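Local coordinates for ribosome inactivating type 1 protein (Iris hollandica, PDB 3MVG) that is a type 1, single-chain member of the plant ribosome-inactivating protein family and probably inactivates ribosomes, at residues R81-S86 against H137-P142. Residues are numbered along the deposited sequence; the frame is centred on the assembly and turned at random.
Sequences RFYLLS and HNWSPP. Unlike the reference sequence in segment 81-86: Ser-86 (reference Ala).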
loop_
_atom_site.group_PDB
_atom_site.type_symbol
_atom_site.label_atom_id
_atom_site.label_comp_id
_atom_site.label_asym_id
_atom_site.label_seq_id
_atom_site.Cartn_x
_atom_site.Cartn_y
_atom_site.Cartn_z
ATOM N N ARG A 81 19.378 28.436 -8.806
ATOM C CA ARG A 81 20.721 27.958 -8.493
ATOM C C ARG A 81 20.657 26.487 -8.104
ATOM O O ARG A 81 19.735 26.068 -7.389
ATOM C CB ARG A 81 21.376 28.774 -7.372
ATOM C CG ARG A 81 22.873 28.494 -7.268
ATOM C CD ARG A 81 23.552 29.286 -6.176
ATOM N NE ARG A 81 25.000 29.186 -6.336
ATOM C CZ ARG A 81 25.900 29.574 -5.438
ATOM N NH1 ARG A 81 25.530 30.094 -4.270
ATOM N NH2 ARG A 81 27.189 29.421 -5.715
ATOM N N PHE A 82 21.624 25.712 -8.588
ATOM C CA PHE A 82 21.759 24.318 -8.175
ATOM C C PHE A 82 22.670 24.181 -6.958
ATOM O O PHE A 82 23.627 24.958 -6.764
ATOM C CB PHE A 82 22.259 23.440 -9.327
ATOM C CG PHE A 82 21.188 23.059 -10.313
ATOM C CD1 PHE A 82 20.877 23.895 -11.384
ATOM C CD2 PHE A 82 20.507 21.843 -10.191
ATOM C CE1 PHE A 82 19.892 23.539 -12.310
ATOM C CE2 PHE A 82 19.524 21.485 -11.120
ATOM C CZ PHE A 82 19.220 22.329 -12.176
ATOM N N TYR A 83 22.340 23.181 -6.145
ATOM C CA TYR A 83 23.023 22.825 -4.922
ATOM C C TYR A 83 23.384 21.361 -5.046
ATOM O O TYR A 83 22.517 20.507 -5.249
ATOM C CB TYR A 83 22.095 23.079 -3.725
ATOM C CG TYR A 83 21.794 24.553 -3.577
ATOM C CD1 TYR A 83 20.714 25.148 -4.236
ATOM C CD2 TYR A 83 22.643 25.371 -2.842
ATOM C CE1 TYR A 83 20.472 26.524 -4.133
ATOM C CE2 TYR A 83 22.415 26.742 -2.735
ATOM C CZ TYR A 83 21.331 27.311 -3.383
ATOM O OH TYR A 83 21.111 28.671 -3.269
ATOM N N LEU A 84 24.676 21.074 -4.947
ATOM C CA LEU A 84 25.203 19.729 -5.171
ATOM C C LEU A 84 25.590 19.081 -3.871
ATOM O O LEU A 84 26.221 19.712 -3.021
ATOM C CB LEU A 84 26.447 19.787 -6.064
ATOM C CG LEU A 84 26.320 19.780 -7.589
ATOM C CD1 LEU A 84 25.117 20.532 -8.147
ATOM C CD2 LEU A 84 27.622 20.307 -8.192
ATOM N N LEU A 85 25.251 17.810 -3.710
ATOM C CA LEU A 85 25.836 17.040 -2.616
ATOM C C LEU A 85 27.354 16.959 -2.846
ATOM O O LEU A 85 27.835 17.111 -3.982
ATOM C CB LEU A 85 25.186 15.659 -2.480
ATOM C CG LEU A 85 23.717 15.693 -2.039
ATOM C CD1 LEU A 85 23.085 14.325 -2.246
ATOM C CD2 LEU A 85 23.554 16.142 -0.592
ATOM N N SER A 86 28.110 16.747 -1.771
ATOM C CA SER A 86 29.568 16.898 -1.843
ATOM C C SER A 86 30.241 15.954 -2.843
ATOM O O SER A 86 31.280 16.295 -3.416
ATOM C CB SER A 86 30.200 16.755 -0.458
ATOM O OG SER A 86 30.144 15.414 -0.007
ATOM N N HIS A 137 13.604 25.906 -0.733
ATOM C CA HIS A 137 13.329 27.042 -1.613
ATOM C C HIS A 137 13.994 28.318 -1.102
ATOM O O HIS A 137 14.559 29.084 -1.885
ATOM C CB HIS A 137 11.826 27.271 -1.769
ATOM C CG HIS A 137 11.492 28.332 -2.768
ATOM N ND1 HIS A 137 11.335 29.656 -2.419
ATOM C CD2 HIS A 137 11.329 28.272 -4.110
ATOM C CE1 HIS A 137 11.062 30.361 -3.503
ATOM N NE2 HIS A 137 11.053 29.546 -4.542
ATOM N N ASN A 138 13.937 28.519 0.209
ATOM C CA ASN A 138 14.383 29.762 0.832
ATOM C C ASN A 138 15.829 29.781 1.304
ATOM O O ASN A 138 16.389 30.858 1.501
ATOM C CB ASN A 138 13.448 30.119 1.985
ATOM C CG ASN A 138 12.028 30.372 1.522
ATOM O OD1 ASN A 138 11.790 30.734 0.367
ATOM N ND2 ASN A 138 11.072 30.177 2.423
ATOM N N TRP A 139 16.439 28.613 1.492
ATOM C CA TRP A 139 17.798 28.551 2.045
ATOM C C TRP A 139 18.857 28.995 1.052
ATOM O O TRP A 139 18.791 28.687 -0.137
ATOM C CB TRP A 139 18.111 27.134 2.538
ATOM C CG TRP A 139 19.466 26.973 3.217
ATOM C CD1 TRP A 139 19.735 27.116 4.547
ATOM C CD2 TRP A 139 20.708 26.631 2.588
ATOM N NE1 TRP A 139 21.070 26.875 4.791
ATOM C CE2 TRP A 139 21.687 26.572 3.606
ATOM C CE3 TRP A 139 21.085 26.335 1.268
ATOM C CZ2 TRP A 139 23.017 26.241 3.342
ATOM C CZ3 TRP A 139 22.403 25.998 1.008
ATOM C CH2 TRP A 139 23.355 25.963 2.040
ATOM N N SER A 140 19.839 29.734 1.554
ATOM C CA SER A 140 21.033 30.011 0.773
ATOM C C SER A 140 22.252 30.073 1.680
ATOM O O SER A 140 22.154 30.476 2.839
ATOM C CB SER A 140 20.886 31.304 -0.033
ATOM O OG SER A 140 20.690 32.401 0.828
ATOM N N PRO A 141 23.411 29.655 1.154
ATOM C CA PRO A 141 24.628 29.819 1.936
ATOM C C PRO A 141 24.901 31.320 2.118
ATOM O O PRO A 141 24.491 32.117 1.277
ATOM C CB PRO A 141 25.697 29.155 1.063
ATOM C CG PRO A 141 25.179 29.220 -0.310
ATOM C CD PRO A 141 23.683 29.156 -0.205
ATOM N N PRO A 142 25.599 31.700 3.200
ATOM C CA PRO A 142 26.318 30.830 4.110
ATOM C C PRO A 142 25.587 30.466 5.396
ATOM O O PRO A 142 26.244 30.125 6.380
ATOM C CB PRO A 142 27.555 31.661 4.436
ATOM C CG PRO A 142 27.028 33.050 4.471
ATOM C CD PRO A 142 25.935 33.121 3.441
#
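All three nitrogens of the Arg-81 guanidinium are hydrogen-bonded outside the two segments, NE to the backbone O of Asn-98 and NH1 to O3 of a bound glycerol. Its side chain is extended from CG to NE, which carries the charged end up to the loop that carries Pro-141, where NH1 of Arg-81 lies 4.1 Å from CG of Pro-141. This is a glancing van der Waals approach; no hydrogen bond spans 81-86 and 137-142, and aromatic and apolar packing makes the contact. Tyr-83 carries most of it. The indole of Trp-139 turns its edge toward the phenol in an offset edge-to-face pair, with the six-membered rings 5.8 Å apart at their centroids and their planes inclined at 67°. CZ3 of Trp-139 does the touching, 3.8 Å from CE2 of Tyr-83. Pro-141 meets the same carbon at the rim of the phenol: its CD lies close to the ring plane, 3.7 Å from CE2 of Tyr-83. The arrangement illustrates how the N-terminal mixed sheet of the ribosome-inactivating protein fold is covered near its margin, where strand 81-84 lies between strands 72-78 and 100-101, by the loop that follows helix 126-138. Trp-139 is the first residue to leave that helix; chi1 of -176° sets CG opposite the backbone nitrogen and beside the carbonyl carbon, which brings the indole over to the strand while NE1 bonds to the O of Val-144. Pro-141 also packs on the indole, its N 3.7 Å above the ring plane of Trp-139 and offset toward the rim. The ring of Tyr-83 meets Tyr-76 of strand 72-78 at a shallow tilt.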